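Local coordinates for protein HemO (Neisseria meningitidis, PDB 1J77) that binds heme and probably opens its porphyrin ring oxidatively, as expected of a heme oxygenase, at residues K67-L72 with G109-A114. Residues are numbered along the deposited sequence; the frame is centred on the assembly and turned at random.
Sequences KAIPEL and GWLYCA. With HEM (protoporphyrin IX containing Fe), chain B.
Leu72 and Leu111 reach toward each other and meet tip to tip: CD1 of Leu72 lies 4.1 Å from CD1 of Leu111, and Leu72 CD2 is as near to Leu111 CD2. In both leucines CG stands anti to the backbone N (chi1 178° and -179°), which extends the forked ends across a wide backbone separation, 10.1 Å between Leu72 CA and Leu111 CA. Ile69 adds the end of its longer branch, with CD1 4.3 Å from Leu111 CD2. Branched aliphatic residues suit this buried place, where no hydrogen bond joins the segments; Tyr60 and Phe156 both touch the two leucines. Ile69 and Leu72 are the two ends of a type II turn; its third residue, exposed Glu71, takes the positive phi (71°) that glycine most often fills. Next to Leu111, Tyr112 serves the heme instead: its OH donates a 2.7 Å hydrogen bond to propionate atom O1D, which lies at the ring edge, in plane, while heme methyl CMD sits over one face, offset toward the rim. Cys113, small and fairly apolar, sets SG 3.5 Å from vinyl carbon CAC of the heme. Helix 104-119 thus joins the turn after helix 63-68 to the heme pocket of the all-helical heme oxygenase fold.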
loop_
_atom_site.group_PDB
_atom_site.type_symbol
_atom_site.label_atom_id
_atom_site.label_comp_id
_atom_site.label_asym_id
_atom_site.label_seq_id
_atom_site.Cartn_x
_atom_site.Cartn_y
_atom_site.Cartn_z
ATOM N N LYS A 67 -10.715 -17.695 3.265
ATOM C CA LYS A 67 -10.934 -18.942 4.013
ATOM C C LYS A 67 -9.727 -19.202 4.901
ATOM O O LYS A 67 -9.828 -19.894 5.927
ATOM C CB LYS A 67 -11.126 -20.109 3.046
ATOM C CG LYS A 67 -12.518 -20.202 2.435
ATOM C CD LYS A 67 -13.612 -20.261 3.499
ATOM C CE LYS A 67 -14.971 -20.557 2.871
ATOM N NZ LYS A 67 -16.082 -19.994 3.722
ATOM N N ALA A 68 -8.572 -18.662 4.512
ATOM C CA ALA A 68 -7.356 -18.840 5.289
ATOM C C ALA A 68 -7.172 -17.687 6.246
ATOM O O ALA A 68 -6.535 -17.827 7.279
ATOM C CB ALA A 68 -6.161 -18.975 4.393
ATOM N N ILE A 69 -7.723 -16.523 5.892
ATOM C CA ILE A 69 -7.554 -15.314 6.690
ATOM C C ILE A 69 -8.912 -14.695 6.951
ATOM O O ILE A 69 -9.432 -13.946 6.114
ATOM C CB ILE A 69 -6.663 -14.289 5.947
ATOM C CG1 ILE A 69 -5.281 -14.862 5.640
ATOM C CG2 ILE A 69 -6.556 -13.020 6.773
ATOM C CD1 ILE A 69 -4.465 -13.968 4.665
ATOM N N PRO A 70 -9.497 -14.976 8.111
ATOM C CA PRO A 70 -10.847 -14.495 8.414
ATOM C C PRO A 70 -11.037 -12.986 8.353
ATOM O O PRO A 70 -10.252 -12.261 8.917
ATOM C CB PRO A 70 -11.073 -14.986 9.852
ATOM C CG PRO A 70 -9.705 -15.224 10.373
ATOM C CD PRO A 70 -8.971 -15.807 9.213
ATOM N N GLU A 71 -12.100 -12.546 7.681
ATOM C CA GLU A 71 -12.476 -11.141 7.576
ATOM C C GLU A 71 -11.535 -10.320 6.707
ATOM O O GLU A 71 -11.533 -9.098 6.777
ATOM C CB GLU A 71 -12.583 -10.525 8.972
ATOM C CG GLU A 71 -13.645 -11.202 9.822
ATOM C CD GLU A 71 -15.037 -10.934 9.303
ATOM O OE1 GLU A 71 -15.743 -10.074 9.885
ATOM O OE2 GLU A 71 -15.429 -11.594 8.314
ATOM N N LEU A 72 -10.788 -10.998 5.842
ATOM C CA LEU A 72 -9.828 -10.286 4.995
ATOM C C LEU A 72 -10.485 -9.243 4.131
ATOM O O LEU A 72 -9.959 -8.133 3.992
ATOM C CB LEU A 72 -9.071 -11.259 4.113
ATOM C CG LEU A 72 -8.055 -10.687 3.119
ATOM C CD1 LEU A 72 -6.860 -9.998 3.889
ATOM C CD2 LEU A 72 -7.558 -11.737 2.135
ATOM N N GLY A 109 2.196 -11.726 -2.091
ATOM C CA GLY A 109 3.135 -10.601 -2.011
ATOM C C GLY A 109 2.507 -9.216 -2.144
ATOM O O GLY A 109 2.892 -8.305 -1.409
ATOM N N TRP A 110 1.570 -9.047 -3.065
ATOM C CA TRP A 110 0.818 -7.797 -3.182
ATOM C C TRP A 110 0.021 -7.528 -1.944
ATOM O O TRP A 110 -0.096 -6.388 -1.478
ATOM C CB TRP A 110 -0.109 -7.759 -4.417
ATOM C CG TRP A 110 0.605 -7.643 -5.701
ATOM C CD1 TRP A 110 1.415 -8.550 -6.298
ATOM C CD2 TRP A 110 0.549 -6.527 -6.581
ATOM N NE1 TRP A 110 1.912 -8.033 -7.459
ATOM C CE2 TRP A 110 1.357 -6.807 -7.684
ATOM C CE3 TRP A 110 -0.123 -5.315 -6.548
ATOM C CZ2 TRP A 110 1.530 -5.902 -8.762
ATOM C CZ3 TRP A 110 0.046 -4.429 -7.610
ATOM C CH2 TRP A 110 0.880 -4.726 -8.682
ATOM N N LEU A 111 -0.599 -8.575 -1.401
ATOM C CA LEU A 111 -1.316 -8.415 -0.184
ATOM C C LEU A 111 -0.438 -7.959 1.019
ATOM O O LEU A 111 -0.859 -7.098 1.786
ATOM C CB LEU A 111 -2.077 -9.724 0.142
ATOM C CG LEU A 111 -2.904 -9.668 1.413
ATOM C CD1 LEU A 111 -3.943 -8.651 1.422
ATOM C CD2 LEU A 111 -3.502 -11.059 1.702
ATOM N N TYR A 112 0.713 -8.580 1.174
ATOM C CA TYR A 112 1.720 -8.158 2.166
ATOM C C TYR A 112 2.043 -6.656 1.990
ATOM O O TYR A 112 1.961 -5.876 2.960
ATOM C CB TYR A 112 2.981 -9.021 2.019
ATOM C CG TYR A 112 4.183 -8.414 2.717
ATOM C CD1 TYR A 112 4.328 -8.494 4.108
ATOM C CD2 TYR A 112 5.128 -7.740 1.980
ATOM C CE1 TYR A 112 5.409 -7.892 4.735
ATOM C CE2 TYR A 112 6.211 -7.103 2.599
ATOM C CZ TYR A 112 6.354 -7.189 3.984
ATOM O OH TYR A 112 7.461 -6.560 4.599
ATOM N N CYS A 113 2.300 -6.232 0.767
ATOM C CA CYS A 113 2.687 -4.832 0.477
ATOM C C CYS A 113 1.554 -3.909 0.869
ATOM O O CYS A 113 1.753 -2.939 1.587
ATOM C CB CYS A 113 2.983 -4.740 -0.985
ATOM S SG CYS A 113 3.563 -3.187 -1.536
ATOM N N ALA A 114 0.325 -4.199 0.413
ATOM C CA ALA A 114 -0.752 -3.329 0.777
ATOM C C ALA A 114 -1.073 -3.297 2.263
ATOM O O ALA A 114 -1.403 -2.244 2.816
ATOM C CB ALA A 114 -2.049 -3.680 -0.038
HETATM C CHA HEM B . 6.259 -0.633 7.216
HETATM C CHB HEM B . 7.054 4.125 6.799
HETATM C CHC HEM B . 4.945 4.074 2.399
HETATM C CHD HEM B . 4.599 -0.783 2.641
HETATM C C1A HEM B . 6.567 0.671 7.519
HETATM C C2A HEM B . 7.011 1.179 8.837
HETATM C C3A HEM B . 7.221 2.485 8.687
HETATM C C4A HEM B . 6.943 2.865 7.309
HETATM C CMA HEM B . 7.699 3.453 9.797
HETATM C CAA HEM B . 7.158 0.416 10.185
HETATM C CBA HEM B . 5.872 0.601 10.991
HETATM C CGA HEM B . 5.869 -0.232 12.258
HETATM O O1A HEM B . 6.666 -1.213 12.332
HETATM O O2A HEM B . 5.079 0.113 13.188
HETATM C C1B HEM B . 6.551 4.544 5.576
HETATM C C2B HEM B . 6.532 5.903 5.112
HETATM C C3B HEM B . 5.976 5.900 3.866
HETATM C C4B HEM B . 5.570 4.527 3.572
HETATM C CMB HEM B . 7.086 7.068 5.971
HETATM C CAB HEM B . 5.678 7.098 2.962
HETATM C CBB HEM B . 6.483 8.154 2.920
HETATM C C1C HEM B . 4.625 2.772 2.122
HETATM C C2C HEM B . 3.890 2.303 0.948
HETATM C C3C HEM B . 3.857 0.962 0.996
HETATM C C4C HEM B . 4.448 0.518 2.228
HETATM C CMC HEM B . 3.410 3.230 -0.179
HETATM C CAC HEM B . 3.237 -0.008 -0.001
HETATM C CBC HEM B . 3.002 0.389 -1.248
HETATM C C1D HEM B . 5.026 -1.141 3.881
HETATM C C2D HEM B . 5.073 -2.514 4.311
HETATM C C3D HEM B . 5.603 -2.489 5.709
HETATM C C4D HEM B . 5.808 -1.089 5.993
HETATM C CMD HEM B . 4.672 -3.728 3.471
HETATM C CAD HEM B . 5.803 -3.655 6.678
HETATM C CBD HEM B . 7.249 -3.974 6.917
HETATM C CGD HEM B . 7.228 -5.207 7.793
HETATM O O1D HEM B . 7.169 -6.323 7.223
HETATM O O2D HEM B . 7.335 -5.069 9.051
HETATM N NA HEM B . 6.530 1.727 6.639
HETATM N NB HEM B . 5.997 3.730 4.599
HETATM N NC HEM B . 4.916 1.661 2.859
HETATM N ND HEM B . 5.476 -0.283 4.895
HETATM FE FE HEM B . 5.834 1.681 4.720
HETATM O O HOH W 1 4.021 1.894 5.413
#